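Local coordinates for uncharacterized protein SPO1766 (Silicibacter pomeroyi, PDB 3DNX), which is of unknown function but probably takes part in DNA repair, as an MmcB-like protein of the PDDEXK nuclease superfamily, at residues G13-A17 / A104-D108; V30-V36 / K131-A136; I54-K60 / C79-A85; S62-F66 / F90-P96. All coordinates share one frame; numbering follows the deposited sequence.

Contact 1: residues G13-A17 / A104-D108; sequences GQRLA and ADAYD
The backbones of Arg15 and Ala106 come within 4.3 Å of each other, CA to CA, where the segment 104-108, running from the end of strand 100-104 into the following turn, lies against the helix that carries 13-17. At this point Ala106 CA makes a nearly straight CA-H...O contact with Arg15 O, 3.2 Å long with 164° at the hydrogen. With CG anti to the carbonyl carbon (chi1 -62°), Leu16 sends its CD2 branch to Ala104. The apolar part of that meeting is CD2 to Ala104 CB at 4.0 Å; the same methyl also comes 3.4 Å from the carbonyl oxygen, Ala104 O. Arg15 instead stretches past the turn, extended from CG to NE, and its NH2 passes 3.7 Å from Ala106 CB. A water joins the two segments here, accepting from Arg15 NH2 at 3.0 Å and from Ala106 N at 3.2 Å. The turn has its own brace: Asp105 OD1 accepts from Tyr107 N at 2.9 Å, an Asx turn in which the donor sits above the carboxylate plane. Arg18 and Arg22, further along helix 12-26, donate to Ala106 O and Tyr107 O. The polar linkage thus runs through one water and two neighbouring arginines, which implies that the hairpin turn between strands 100-104 and 109-113 is docked on the helix mainly through its backbone.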
loop_
_atom_site.group_PDB
_atom_site.type_symbol
_atom_site.label_atom_id
_atom_site.label_comp_id
_atom_site.label_asym_id
_atom_site.label_seq_id
_atom_site.Cartn_x
_atom_site.Cartn_y
_atom_site.Cartn_z
ATOM N N GLY A 13 11.348 12.028 15.565
ATOM C CA GLY A 13 10.177 12.106 14.665
ATOM C C GLY A 13 9.632 10.735 14.299
ATOM O O GLY A 13 8.404 10.524 14.136
ATOM N N GLN A 14 10.539 9.768 14.162
ATOM C CA GLN A 14 10.117 8.432 13.827
ATOM C C GLN A 14 9.337 7.811 14.964
ATOM O O GLN A 14 8.486 6.966 14.727
ATOM C CB GLN A 14 11.313 7.544 13.459
ATOM C CG GLN A 14 11.955 7.883 12.113
ATOM C CD GLN A 14 13.174 7.053 11.833
ATOM O OE1 GLN A 14 14.074 6.950 12.665
ATOM N NE2 GLN A 14 13.227 6.467 10.636
ATOM N N ARG A 15 9.697 8.170 16.187
ATOM C CA ARG A 15 9.012 7.684 17.377
ATOM C C ARG A 15 7.566 8.134 17.377
ATOM O O ARG A 15 6.663 7.326 17.533
ATOM C CB ARG A 15 9.752 8.181 18.627
ATOM C CG ARG A 15 11.014 7.371 18.983
ATOM C CD ARG A 15 11.642 7.888 20.263
ATOM N NE ARG A 15 12.600 6.950 20.848
ATOM C CZ ARG A 15 12.347 6.075 21.832
ATOM N NH1 ARG A 15 13.331 5.299 22.275
ATOM N NH2 ARG A 15 11.140 5.957 22.391
ATOM N N LEU A 16 7.356 9.438 17.214
ATOM C CA LEU A 16 6.006 9.986 17.145
ATOM C C LEU A 16 5.226 9.301 16.023
ATOM O O LEU A 16 4.092 8.905 16.238
ATOM C CB LEU A 16 6.015 11.513 16.933
ATOM C CG LEU A 16 6.667 12.385 18.014
ATOM C CD1 LEU A 16 6.833 13.844 17.529
ATOM C CD2 LEU A 16 5.829 12.331 19.264
ATOM N N ALA A 17 5.858 9.114 14.855
ATOM C CA ALA A 17 5.159 8.539 13.734
ATOM C C ALA A 17 4.722 7.079 14.029
ATOM O O ALA A 17 3.721 6.601 13.492
ATOM C CB ALA A 17 6.005 8.585 12.474
ATOM N N ALA A 104 1.399 12.199 21.090
ATOM C CA ALA A 104 1.928 10.906 20.693
ATOM C C ALA A 104 3.248 10.613 21.410
ATOM O O ALA A 104 3.890 11.521 21.985
ATOM C CB ALA A 104 2.137 10.865 19.155
ATOM N N ASP A 105 3.601 9.329 21.406
ATOM C CA ASP A 105 4.960 8.855 21.723
ATOM C C ASP A 105 5.225 7.621 20.872
ATOM O O ASP A 105 4.473 7.380 19.957
ATOM C CB ASP A 105 5.175 8.603 23.233
ATOM C CG ASP A 105 4.275 7.501 23.825
ATOM O OD1 ASP A 105 3.653 6.680 23.120
ATOM O OD2 ASP A 105 4.199 7.441 25.064
ATOM N N ALA A 106 6.268 6.838 21.170
ATOM C CA ALA A 106 6.601 5.703 20.312
ATOM C C ALA A 106 5.568 4.606 20.400
ATOM O O ALA A 106 5.581 3.747 19.552
ATOM C CB ALA A 106 8.005 5.127 20.630
ATOM N N TYR A 107 4.662 4.644 21.386
ATOM C CA TYR A 107 3.841 3.497 21.668
ATOM C C TYR A 107 2.363 3.665 21.388
ATOM O O TYR A 107 1.634 2.666 21.304
ATOM C CB TYR A 107 4.007 3.115 23.126
ATOM C CG TYR A 107 5.466 2.950 23.474
ATOM C CD1 TYR A 107 6.158 1.850 23.025
ATOM C CD2 TYR A 107 6.162 3.939 24.175
ATOM C CE1 TYR A 107 7.499 1.659 23.335
ATOM C CE2 TYR A 107 7.514 3.780 24.470
ATOM C CZ TYR A 107 8.171 2.630 24.049
ATOM O OH TYR A 107 9.503 2.420 24.307
ATOM N N ASP A 108 1.921 4.904 21.262
ATOM C CA ASP A 108 0.492 5.208 21.071
ATOM C C ASP A 108 0.313 6.685 20.775
ATOM O O ASP A 108 1.280 7.437 20.741
ATOM C CB ASP A 108 -0.295 4.818 22.300
ATOM C CG ASP A 108 -1.788 4.500 22.010
ATOM O OD1 ASP A 108 -2.321 4.694 20.888
ATOM O OD2 ASP A 108 -2.413 4.050 22.960
HETATM O O HOH W 1 8.722 7.615 23.057
#

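Contact 2: residues V30-V36 / K131-A136; sequences VSVEEFV and KFATHA
Val32 wedges between two aromatic rings of the helix, Phe132 and His135, and this is the tight part of the contact. Its CG1 methyl lies over one face of Phe132, 4.1 Å from the ring centroid, and its CG2 over one face of His135, 4.0 Å from that centroid, so each branch makes a CH-pi contact. CG1 also touches Ala136 CB. His135 is swung toward the strand with CG anti to the backbone N (chi1 177°). On one flank Val30 CG2 meets Phe132 CZ at 3.8 Å; on the other Phe35 turns the rim of its ring to the helix, its CZ 3.6 Å from Lys131 CB.

The solvent side is looser. Val36 O and Lys131 CD come no closer than 4.0 Å, and a water fills in, taking the Val36 N-H at 3.3 Å and lying 2.9 Å from His135 ND1, in the plane of the imidazole. A bound sodium ion lies about 3 Å from the nearest atom of the His135 side chain. Replacing the imidazole by the methyl of an alanine is likely to strip Val32 CG2 of its aromatic platform and cost the water its side-chain partner on the helix.

Strand 30-35 is an outermost strand of the sheet, hydrogen-bonded to strand 43-48 and bulged at Glu34 and Phe35, which both face Val43. Helix 122-144 covers it here, and Ala136 of that helix packs on Ala136 of the second subunit. From the 30-36 side, Glu33 OE2 forms a salt bridge with Arg144 of the second subunit.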
loop_
_atom_site.group_PDB
_atom_site.type_symbol
_atom_site.label_atom_id
_atom_site.label_comp_id
_atom_site.label_asym_id
_atom_site.label_seq_id
_atom_site.Cartn_x
_atom_site.Cartn_y
_atom_site.Cartn_z
ATOM N N VAL A 30 -5.104 3.414 7.718
ATOM C CA VAL A 30 -3.765 2.900 7.461
ATOM C C VAL A 30 -2.871 4.105 7.188
ATOM O O VAL A 30 -3.367 5.214 6.989
ATOM C CB VAL A 30 -3.731 1.935 6.255
ATOM C CG1 VAL A 30 -4.508 0.607 6.612
ATOM C CG2 VAL A 30 -4.338 2.580 5.008
ATOM N N SER A 31 -1.581 3.884 7.124
ATOM C CA SER A 31 -0.655 5.014 7.022
ATOM C C SER A 31 0.624 4.605 6.325
ATOM O O SER A 31 0.961 3.418 6.238
ATOM C CB SER A 31 -0.361 5.601 8.377
ATOM O OG SER A 31 0.306 4.648 9.213
ATOM N N VAL A 32 1.319 5.621 5.810
ATOM C CA VAL A 32 2.692 5.491 5.389
ATOM C C VAL A 32 3.489 6.671 5.937
ATOM O O VAL A 32 2.935 7.712 6.327
ATOM C CB VAL A 32 2.903 5.405 3.841
ATOM C CG1 VAL A 32 2.227 4.121 3.268
ATOM C CG2 VAL A 32 2.470 6.639 3.101
ATOM N N GLU A 33 4.792 6.501 5.936
ATOM C CA GLU A 33 5.676 7.548 6.350
ATOM C C GLU A 33 6.458 8.180 5.196
ATOM O O GLU A 33 6.739 7.552 4.160
ATOM C CB GLU A 33 6.662 7.008 7.391
ATOM C CG GLU A 33 6.107 6.796 8.756
ATOM C CD GLU A 33 7.223 6.492 9.793
ATOM O OE1 GLU A 33 8.248 7.256 9.876
ATOM O OE2 GLU A 33 7.067 5.512 10.549
ATOM N N GLU A 34 6.811 9.450 5.390
ATOM C CA GLU A 34 7.643 10.194 4.432
ATOM C C GLU A 34 7.037 10.168 3.047
ATOM O O GLU A 34 7.668 9.804 2.086
ATOM C CB GLU A 34 9.052 9.615 4.427
ATOM C CG GLU A 34 9.625 9.555 5.816
ATOM C CD GLU A 34 11.071 9.163 5.829
ATOM O OE1 GLU A 34 11.422 8.187 5.140
ATOM O OE2 GLU A 34 11.851 9.824 6.553
ATOM N N PHE A 35 5.782 10.566 2.975
ATOM C CA PHE A 35 5.041 10.584 1.756
ATOM C C PHE A 35 5.200 11.873 0.931
ATOM O O PHE A 35 5.101 12.978 1.477
ATOM C CB PHE A 35 3.580 10.426 2.074
ATOM C CG PHE A 35 2.735 10.361 0.877
ATOM C CD1 PHE A 35 1.946 11.430 0.526
ATOM C CD2 PHE A 35 2.756 9.242 0.061
ATOM C CE1 PHE A 35 1.146 11.384 -0.578
ATOM C CE2 PHE A 35 1.974 9.209 -1.067
ATOM C CZ PHE A 35 1.149 10.276 -1.381
ATOM N N VAL A 36 5.368 11.720 -0.372
ATOM C CA VAL A 36 5.592 12.852 -1.303
ATOM C C VAL A 36 4.344 13.119 -2.150
ATOM O O VAL A 36 4.092 12.421 -3.149
ATOM C CB VAL A 36 6.785 12.623 -2.221
ATOM C CG1 VAL A 36 6.913 13.759 -3.251
ATOM C CG2 VAL A 36 8.054 12.484 -1.420
ATOM N N LYS A 131 -0.626 7.041 -5.308
ATOM C CA LYS A 131 0.733 7.275 -4.825
ATOM C C LYS A 131 0.960 6.562 -3.511
ATOM O O LYS A 131 2.017 5.993 -3.294
ATOM C CB LYS A 131 1.002 8.767 -4.656
ATOM C CG LYS A 131 1.332 9.463 -5.936
ATOM C CD LYS A 131 1.468 10.974 -5.764
ATOM C CE LYS A 131 1.412 11.627 -7.151
ATOM N NZ LYS A 131 2.483 12.670 -7.300
ATOM N N PHE A 132 -0.032 6.633 -2.633
ATOM C CA PHE A 132 0.011 5.972 -1.349
ATOM C C PHE A 132 0.149 4.452 -1.530
ATOM O O PHE A 132 1.040 3.825 -0.926
ATOM C CB PHE A 132 -1.250 6.337 -0.592
ATOM C CG PHE A 132 -1.362 5.733 0.761
ATOM C CD1 PHE A 132 -1.114 6.499 1.892
ATOM C CD2 PHE A 132 -1.768 4.427 0.938
ATOM C CE1 PHE A 132 -1.257 5.948 3.155
ATOM C CE2 PHE A 132 -1.911 3.876 2.190
ATOM C CZ PHE A 132 -1.636 4.619 3.310
ATOM N N ALA A 133 -0.729 3.889 -2.359
ATOM C CA ALA A 133 -0.688 2.444 -2.746
ATOM C C ALA A 133 0.700 2.026 -3.221
ATOM O O ALA A 133 1.302 1.056 -2.754
ATOM C CB ALA A 133 -1.705 2.161 -3.850
ATOM N N THR A 134 1.224 2.812 -4.124
ATOM C CA THR A 134 2.519 2.546 -4.677
ATOM C C THR A 134 3.617 2.590 -3.643
ATOM O O THR A 134 4.487 1.735 -3.637
ATOM C CB THR A 134 2.805 3.513 -5.803
ATOM O OG1 THR A 134 1.786 3.327 -6.788
ATOM C CG2 THR A 134 4.164 3.218 -6.407
ATOM N N HIS A 135 3.555 3.586 -2.762
ATOM C CA HIS A 135 4.552 3.770 -1.711
ATOM C C HIS A 135 4.526 2.574 -0.773
ATOM O O HIS A 135 5.552 1.938 -0.468
ATOM C CB HIS A 135 4.222 5.086 -0.973
ATOM C CG HIS A 135 5.109 5.403 0.184
ATOM N ND1 HIS A 135 5.789 6.601 0.279
ATOM C CD2 HIS A 135 5.363 4.736 1.340
ATOM C CE1 HIS A 135 6.449 6.640 1.425
ATOM N NE2 HIS A 135 6.206 5.523 2.088
ATOM N N ALA A 136 3.327 2.277 -0.290
ATOM C CA ALA A 136 3.150 1.185 0.636
ATOM C C ALA A 136 3.636 -0.138 0.078
ATOM O O ALA A 136 4.327 -0.907 0.772
ATOM C CB ALA A 136 1.690 1.094 0.999
HETATM O O HOH W 2 6.002 8.774 -1.593
#

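Contact 3: residues I54-K60 / C79-A85. With NA (sodium ion), chain C.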
loop_
_atom_site.group_PDB
_atom_site.type_symbol
_atom_site.label_atom_id
_atom_site.label_comp_id
_atom_site.label_asym_id
_atom_site.label_seq_id
_atom_site.Cartn_x
_atom_site.Cartn_y
_atom_site.Cartn_z
ATOM N N ILE A 54 -8.130 11.473 3.394
ATOM C CA ILE A 54 -6.672 11.653 3.425
ATOM C C ILE A 54 -6.330 12.645 4.551
ATOM O O ILE A 54 -6.847 13.766 4.598
ATOM C CB ILE A 54 -6.107 12.129 2.045
ATOM C CG1 ILE A 54 -6.302 11.033 0.987
ATOM C CG2 ILE A 54 -4.588 12.444 2.118
ATOM C CD1 ILE A 54 -6.397 11.579 -0.409
ATOM N N TRP A 55 -5.462 12.184 5.465
ATOM C CA TRP A 55 -4.950 12.962 6.577
ATOM C C TRP A 55 -3.454 13.124 6.448
ATOM O O TRP A 55 -2.747 12.193 6.086
ATOM C CB TRP A 55 -5.221 12.230 7.882
ATOM C CG TRP A 55 -6.650 12.197 8.309
ATOM C CD1 TRP A 55 -7.751 12.531 7.581
ATOM C CD2 TRP A 55 -7.130 11.755 9.579
ATOM N NE1 TRP A 55 -8.896 12.303 8.314
ATOM C CE2 TRP A 55 -8.536 11.836 9.550
ATOM C CE3 TRP A 55 -6.512 11.272 10.713
ATOM C CZ2 TRP A 55 -9.331 11.484 10.635
ATOM C CZ3 TRP A 55 -7.318 10.928 11.813
ATOM C CH2 TRP A 55 -8.704 11.041 11.744
ATOM N N VAL A 56 -2.975 14.324 6.699
ATOM C CA VAL A 56 -1.561 14.588 6.797
ATOM C C VAL A 56 -1.294 14.882 8.269
ATOM O O VAL A 56 -1.992 15.710 8.911
ATOM C CB VAL A 56 -1.150 15.771 5.912
ATOM C CG1 VAL A 56 0.188 16.403 6.400
ATOM C CG2 VAL A 56 -1.124 15.326 4.437
ATOM N N ILE A 57 -0.283 14.203 8.802
ATOM C CA ILE A 57 0.158 14.422 10.171
ATOM C C ILE A 57 1.640 14.752 10.160
ATOM O O ILE A 57 2.475 13.943 9.733
ATOM C CB ILE A 57 -0.104 13.200 11.088
ATOM C CG1 ILE A 57 -1.585 12.861 11.089
ATOM C CG2 ILE A 57 0.361 13.446 12.540
ATOM C CD1 ILE A 57 -1.866 11.590 10.372
ATOM N N GLU A 58 1.954 15.960 10.634
ATOM C CA GLU A 58 3.306 16.391 10.804
ATOM C C GLU A 58 3.733 16.176 12.249
ATOM O O GLU A 58 3.151 16.792 13.183
ATOM C CB GLU A 58 3.440 17.877 10.420
ATOM C CG GLU A 58 3.379 18.143 8.957
ATOM C CD GLU A 58 4.566 17.564 8.223
ATOM O OE1 GLU A 58 5.652 18.179 8.277
ATOM O OE2 GLU A 58 4.414 16.502 7.590
ATOM N N CYS A 59 4.797 15.408 12.401
ATOM C CA CYS A 59 5.314 14.966 13.675
ATOM C C CYS A 59 6.466 15.859 14.072
ATOM O O CYS A 59 7.556 15.736 13.558
ATOM C CB CYS A 59 5.744 13.497 13.603
ATOM S SG CYS A 59 4.385 12.391 13.160
ATOM N N LYS A 60 6.231 16.773 15.012
ATOM C CA LYS A 60 7.280 17.693 15.431
ATOM C C LYS A 60 7.834 17.294 16.802
ATOM O O LYS A 60 7.133 17.277 17.792
ATOM C CB LYS A 60 6.750 19.115 15.429
ATOM C CG LYS A 60 6.222 19.546 14.073
ATOM C CD LYS A 60 7.382 19.518 13.082
ATOM C CE LYS A 60 6.967 19.873 11.712
ATOM N NZ LYS A 60 8.124 19.830 10.735
ATOM N N CYS A 79 -4.649 17.305 1.499
ATOM C CA CYS A 79 -5.348 16.468 2.472
ATOM C C CYS A 79 -6.766 16.946 2.757
ATOM O O CYS A 79 -7.138 18.047 2.398
ATOM C CB CYS A 79 -4.549 16.374 3.782
ATOM S SG CYS A 79 -4.288 17.920 4.671
ATOM N N ASP A 80 -7.575 16.059 3.317
ATOM C CA ASP A 80 -8.882 16.406 3.829
ATOM C C ASP A 80 -8.745 17.021 5.221
ATOM O O ASP A 80 -9.461 17.956 5.532
ATOM C CB ASP A 80 -9.779 15.182 3.915
ATOM C CG ASP A 80 -10.035 14.557 2.587
ATOM O OD1 ASP A 80 -10.431 15.271 1.631
ATOM O OD2 ASP A 80 -9.875 13.349 2.495
ATOM N N ARG A 81 -7.821 16.501 6.035
ATOM C CA ARG A 81 -7.577 16.983 7.392
ATOM C C ARG A 81 -6.071 17.008 7.649
ATOM O O ARG A 81 -5.362 16.100 7.255
ATOM C CB ARG A 81 -8.256 16.101 8.428
ATOM C CG ARG A 81 -9.771 16.043 8.302
ATOM C CD ARG A 81 -10.385 15.393 9.513
ATOM N NE ARG A 81 -11.730 14.894 9.262
ATOM C CZ ARG A 81 -12.857 15.389 9.766
ATOM N NH1 ARG A 81 -14.012 14.828 9.451
ATOM N NH2 ARG A 81 -12.853 16.394 10.605
ATOM N N TYR A 82 -5.618 18.089 8.253
ATOM C CA TYR A 82 -4.220 18.337 8.634
ATOM C C TYR A 82 -4.058 18.415 10.151
ATOM O O TYR A 82 -4.810 19.146 10.858
ATOM C CB TYR A 82 -3.732 19.660 8.019
ATOM C CG TYR A 82 -2.337 19.984 8.434
ATOM C CD1 TYR A 82 -1.262 19.452 7.759
ATOM C CD2 TYR A 82 -2.088 20.840 9.518
ATOM C CE1 TYR A 82 0.041 19.722 8.156
ATOM C CE2 TYR A 82 -0.801 21.101 9.934
ATOM C CZ TYR A 82 0.260 20.566 9.215
ATOM O OH TYR A 82 1.548 20.824 9.589
ATOM N N PHE A 83 -3.091 17.643 10.663
ATOM C CA PHE A 83 -2.808 17.506 12.100
ATOM C C PHE A 83 -1.337 17.705 12.379
ATOM O O PHE A 83 -0.461 17.347 11.549
ATOM C CB PHE A 83 -3.086 16.113 12.663
ATOM C CG PHE A 83 -4.500 15.628 12.492
ATOM C CD1 PHE A 83 -5.372 15.569 13.558
ATOM C CD2 PHE A 83 -4.934 15.184 11.245
ATOM C CE1 PHE A 83 -6.673 15.087 13.391
ATOM C CE2 PHE A 83 -6.213 14.699 11.074
ATOM C CZ PHE A 83 -7.092 14.668 12.140
ATOM N N TRP A 84 -1.081 18.248 13.576
ATOM C CA TRP A 84 0.218 18.143 14.225
ATOM C C TRP A 84 0.223 16.946 15.156
ATOM O O TRP A 84 -0.818 16.581 15.672
ATOM C CB TRP A 84 0.538 19.393 15.014
ATOM C CG TRP A 84 0.474 20.647 14.220
ATOM C CD1 TRP A 84 -0.587 21.474 14.116
ATOM C CD2 TRP A 84 1.523 21.218 13.420
ATOM N NE1 TRP A 84 -0.270 22.546 13.302
ATOM C CE2 TRP A 84 1.014 22.383 12.846
ATOM C CE3 TRP A 84 2.842 20.841 13.135
ATOM C CZ2 TRP A 84 1.783 23.197 12.021
ATOM C CZ3 TRP A 84 3.594 21.633 12.302
ATOM C CH2 TRP A 84 3.068 22.783 11.749
ATOM N N ALA A 85 1.381 16.318 15.324
ATOM C CA ALA A 85 1.597 15.274 16.349
ATOM C C ALA A 85 2.869 15.665 17.123
ATOM O O ALA A 85 3.912 15.879 16.533
ATOM C CB ALA A 85 1.726 13.870 15.728
HETATM NA NA NA C . 9.735 15.995 12.323
HETATM O O HOH W 3 -11.899 12.756 7.370
HETATM O O HOH W 4 8.518 17.041 10.630
HETATM O O HOH W 5 9.581 13.858 11.694
HETATM O O HOH W 6 11.676 16.801 11.329
#
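Trp55 and Phe83 share a face of the sheet, and like first torsions, CG anti to the carbonyl carbon in both (chi1 -71° and -58°), lean their rings into contact. Phe83 CE2 comes 3.4 Å from Trp55 CD2, over the indole but toward its rim; with the planes 39° apart the pair is oblique. Arg81 runs alongside Trp55 in the same direction, its CB over the five-membered ring 4.0 Å from the centroid. One water takes both Trp55 NE1 and Arg81 NE, and the guanidinium also bonds Ala115 O and pairs with Glu117. Next along that face, Ile57 CG2 presses on Ala85 CB at 3.5 Å, tighter than usual carbon packing.

The backbones are in parallel register from Trp55-Arg81 to Cys59-Ala85. Phe83 N donates to Val56 O at 2.8 Å, and Lys60 N to Ala85 O at 2.9 Å. At the start Ile54 O accepts from both Asp80 N and Arg81 N, while Ile54 N gives a short 2.7 Å bond to Asp80 OD2, whose second partner is Arg125. On the other face Tyr82 OH is buried without a polar partner, above the Trp84 ring.

Glu58-Cys59-Lys60 has the form of the E-x-K signature of the PDDEXK clan; Cys59 O binds sodium at 2.5 Å. Strands 54-59 and 81-86, joined by a beta-alpha-beta crossover through helix 63-68, lie between strands 43-48 and 100-104, with helix 12-26 packed on the Ile57 face.

Contact 4: residues S62-F66 / F90-P96. With NA (sodium ion), chain C.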
loop_
_atom_site.group_PDB
_atom_site.type_symbol
_atom_site.label_atom_id
_atom_site.label_comp_id
_atom_site.label_asym_id
_atom_site.label_seq_id
_atom_site.Cartn_x
_atom_site.Cartn_y
_atom_site.Cartn_z
ATOM N N SER A 62 10.330 18.710 18.462
ATOM C CA SER A 62 10.910 19.860 19.173
ATOM C C SER A 62 10.261 21.147 18.663
ATOM O O SER A 62 9.761 21.186 17.555
ATOM C CB SER A 62 12.425 19.963 18.881
ATOM O OG SER A 62 13.221 19.671 20.012
ATOM N N ARG A 63 10.325 22.213 19.450
ATOM C CA ARG A 63 10.006 23.566 18.953
ATOM C C ARG A 63 10.774 23.973 17.690
ATOM O O ARG A 63 10.211 24.604 16.788
ATOM C CB ARG A 63 10.304 24.594 20.025
ATOM C CG ARG A 63 9.244 24.663 21.062
ATOM C CD ARG A 63 9.441 25.867 21.908
ATOM N NE ARG A 63 9.114 27.097 21.183
ATOM C CZ ARG A 63 8.944 28.277 21.764
ATOM N NH1 ARG A 63 9.068 28.399 23.078
ATOM N NH2 ARG A 63 8.654 29.346 21.031
ATOM N N ALA A 64 12.055 23.616 17.618
ATOM C CA ALA A 64 12.873 23.907 16.406
ATOM C C ALA A 64 12.325 23.158 15.189
ATOM O O ALA A 64 12.283 23.709 14.080
ATOM C CB ALA A 64 14.315 23.551 16.628
ATOM N N ASP A 65 11.880 21.916 15.395
ATOM C CA ASP A 65 11.300 21.143 14.333
ATOM C C ASP A 65 10.082 21.880 13.766
ATOM O O ASP A 65 9.834 21.862 12.548
ATOM C CB ASP A 65 10.885 19.762 14.856
ATOM C CG ASP A 65 10.831 18.722 13.777
ATOM O OD1 ASP A 65 11.577 18.833 12.773
ATOM O OD2 ASP A 65 10.055 17.761 13.939
ATOM N N PHE A 66 9.313 22.510 14.659
ATOM C CA PHE A 66 8.074 23.210 14.285
ATOM C C PHE A 66 8.448 24.511 13.567
ATOM O O PHE A 66 7.856 24.869 12.550
ATOM C CB PHE A 66 7.190 23.453 15.543
ATOM C CG PHE A 66 6.129 24.475 15.355
ATOM C CD1 PHE A 66 5.118 24.270 14.457
ATOM C CD2 PHE A 66 6.136 25.644 16.097
ATOM C CE1 PHE A 66 4.135 25.255 14.259
ATOM C CE2 PHE A 66 5.143 26.595 15.931
ATOM C CZ PHE A 66 4.140 26.388 15.006
ATOM N N PHE A 90 6.060 19.038 24.493
ATOM C CA PHE A 90 5.885 20.129 23.523
ATOM C C PHE A 90 4.892 21.217 24.019
ATOM O O PHE A 90 3.848 20.894 24.598
ATOM C CB PHE A 90 5.447 19.556 22.169
ATOM C CG PHE A 90 5.507 20.547 21.035
ATOM C CD1 PHE A 90 6.581 20.546 20.148
ATOM C CD2 PHE A 90 4.511 21.493 20.865
ATOM C CE1 PHE A 90 6.650 21.471 19.094
ATOM C CE2 PHE A 90 4.574 22.445 19.818
ATOM C CZ PHE A 90 5.655 22.423 18.933
ATOM N N PRO A 91 5.206 22.519 23.793
ATOM C CA PRO A 91 4.271 23.617 24.140
ATOM C C PRO A 91 3.142 23.697 23.091
ATOM O O PRO A 91 3.146 24.553 22.188
ATOM C CB PRO A 91 5.191 24.876 24.119
ATOM C CG PRO A 91 6.137 24.538 23.074
ATOM C CD PRO A 91 6.440 23.059 23.192
ATOM N N ALA A 92 2.184 22.772 23.213
ATOM C CA ALA A 92 1.106 22.605 22.260
ATOM C C ALA A 92 0.263 23.859 21.959
ATOM O O ALA A 92 -0.280 23.979 20.858
ATOM C CB ALA A 92 0.158 21.414 22.740
ATOM N N GLU A 93 0.166 24.787 22.903
ATOM C CA GLU A 93 -0.593 26.038 22.727
ATOM C C GLU A 93 -0.048 26.946 21.641
ATOM O O GLU A 93 -0.753 27.808 21.133
ATOM C CB GLU A 93 -0.662 26.823 24.040
ATOM C CG GLU A 93 -1.687 26.250 25.051
ATOM C CD GLU A 93 -1.801 26.960 26.354
ATOM O OE1 GLU A 93 -1.192 28.064 26.609
ATOM O OE2 GLU A 93 -2.547 26.416 27.207
ATOM N N LEU A 94 1.218 26.763 21.323
ATOM C CA LEU A 94 1.897 27.533 20.266
ATOM C C LEU A 94 1.556 27.051 18.876
ATOM O O LEU A 94 1.830 27.749 17.922
ATOM C CB LEU A 94 3.416 27.493 20.474
ATOM C CG LEU A 94 3.883 28.115 21.810
ATOM C CD1 LEU A 94 5.403 28.319 21.777
ATOM C CD2 LEU A 94 3.175 29.438 22.219
ATOM N N LEU A 95 0.964 25.855 18.748
ATOM C CA LEU A 95 0.598 25.361 17.418
ATOM C C LEU A 95 -0.647 26.142 16.899
ATOM O O LEU A 95 -1.485 26.608 17.694
ATOM C CB LEU A 95 0.343 23.869 17.414
ATOM C CG LEU A 95 1.487 22.979 17.856
ATOM C CD1 LEU A 95 1.036 21.480 18.239
ATOM C CD2 LEU A 95 2.538 22.983 16.763
ATOM N N PRO A 96 -0.753 26.288 15.566
ATOM C CA PRO A 96 -1.912 26.969 14.951
ATOM C C PRO A 96 -3.264 26.412 15.473
ATOM O O PRO A 96 -3.481 25.184 15.477
ATOM C CB PRO A 96 -1.766 26.654 13.477
ATOM C CG PRO A 96 -0.322 26.343 13.267
ATOM C CD PRO A 96 0.228 25.834 14.578
HETATM NA NA NA C . 9.735 15.995 12.323
HETATM O O HOH W 6 11.676 16.801 11.329
HETATM O O HOH W 5 9.581 13.858 11.694
HETATM O O HOH W 4 8.518 17.041 10.630
#
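Ser62 O is approached by two groups: it accepts the helical bond from Phe66 N at 3.2 Å, and Phe90 CE1 meets it at 3.5 Å, the carbonyl oxygen lying near the plane of the ring at its edge. The same rim of Phe90 touches Phe66, with CZ 3.9 Å from Phe66 CB. CG anti to the backbone N (chi1 163°) directs the Phe66 ring to the loop. There Leu95 CD2 lies over one face, 3.9 Å from the ring centroid, and Pro96 CD comes to Phe66 CE1 at 4.0 Å. Were Phe66 cut back to an alanine, the loss of its ring would probably open a gap beside Leu95 CD2 and Pro96 CD and deprive Trp84 of its edge-to-face partner.

Toward solvent, Arg63 lays its alkyl chain on Pro91, with Arg63 CG 3.7 Å from Pro91 CG, and bends at chi3 so that Leu94 CD1 sits over the guanidinium face.

On another side of the helix Asp65 OD2 binds sodium at 2.4 Å. The contact joins helix 63-68 to the loop between strands 81-86 and 100-104; beneath, Phe66 meets Trp84 edge-to-face and Leu95 packs on Trp84, Val86 and Leu101.

How the contacts relate
Contact 3 lies nearest the middle of the chain, in the core of the six-stranded mixed sheet. The centres of contacts 1 and 3 are about 14 Å apart, and Leu16 packs on Cys59 and Lys60. The centres of contacts 3 and 4 are also about 14 Å apart, with Phe66 and Pro96 packing on Trp84. Contact 2, at the sheet's edge, is about 25 Å from contact 4, centre to centre. Along the chain, contacts 1 and 2 alternate their segments, as do contacts 3 and 4, which both fall within the spans of the first two. Cys59 and Asp65 bind one sodium ion near the C-terminal end of strand 54-59; beside an E-x-K-like sequence, this is consistent with the metal-site region of PDDEXK relatives.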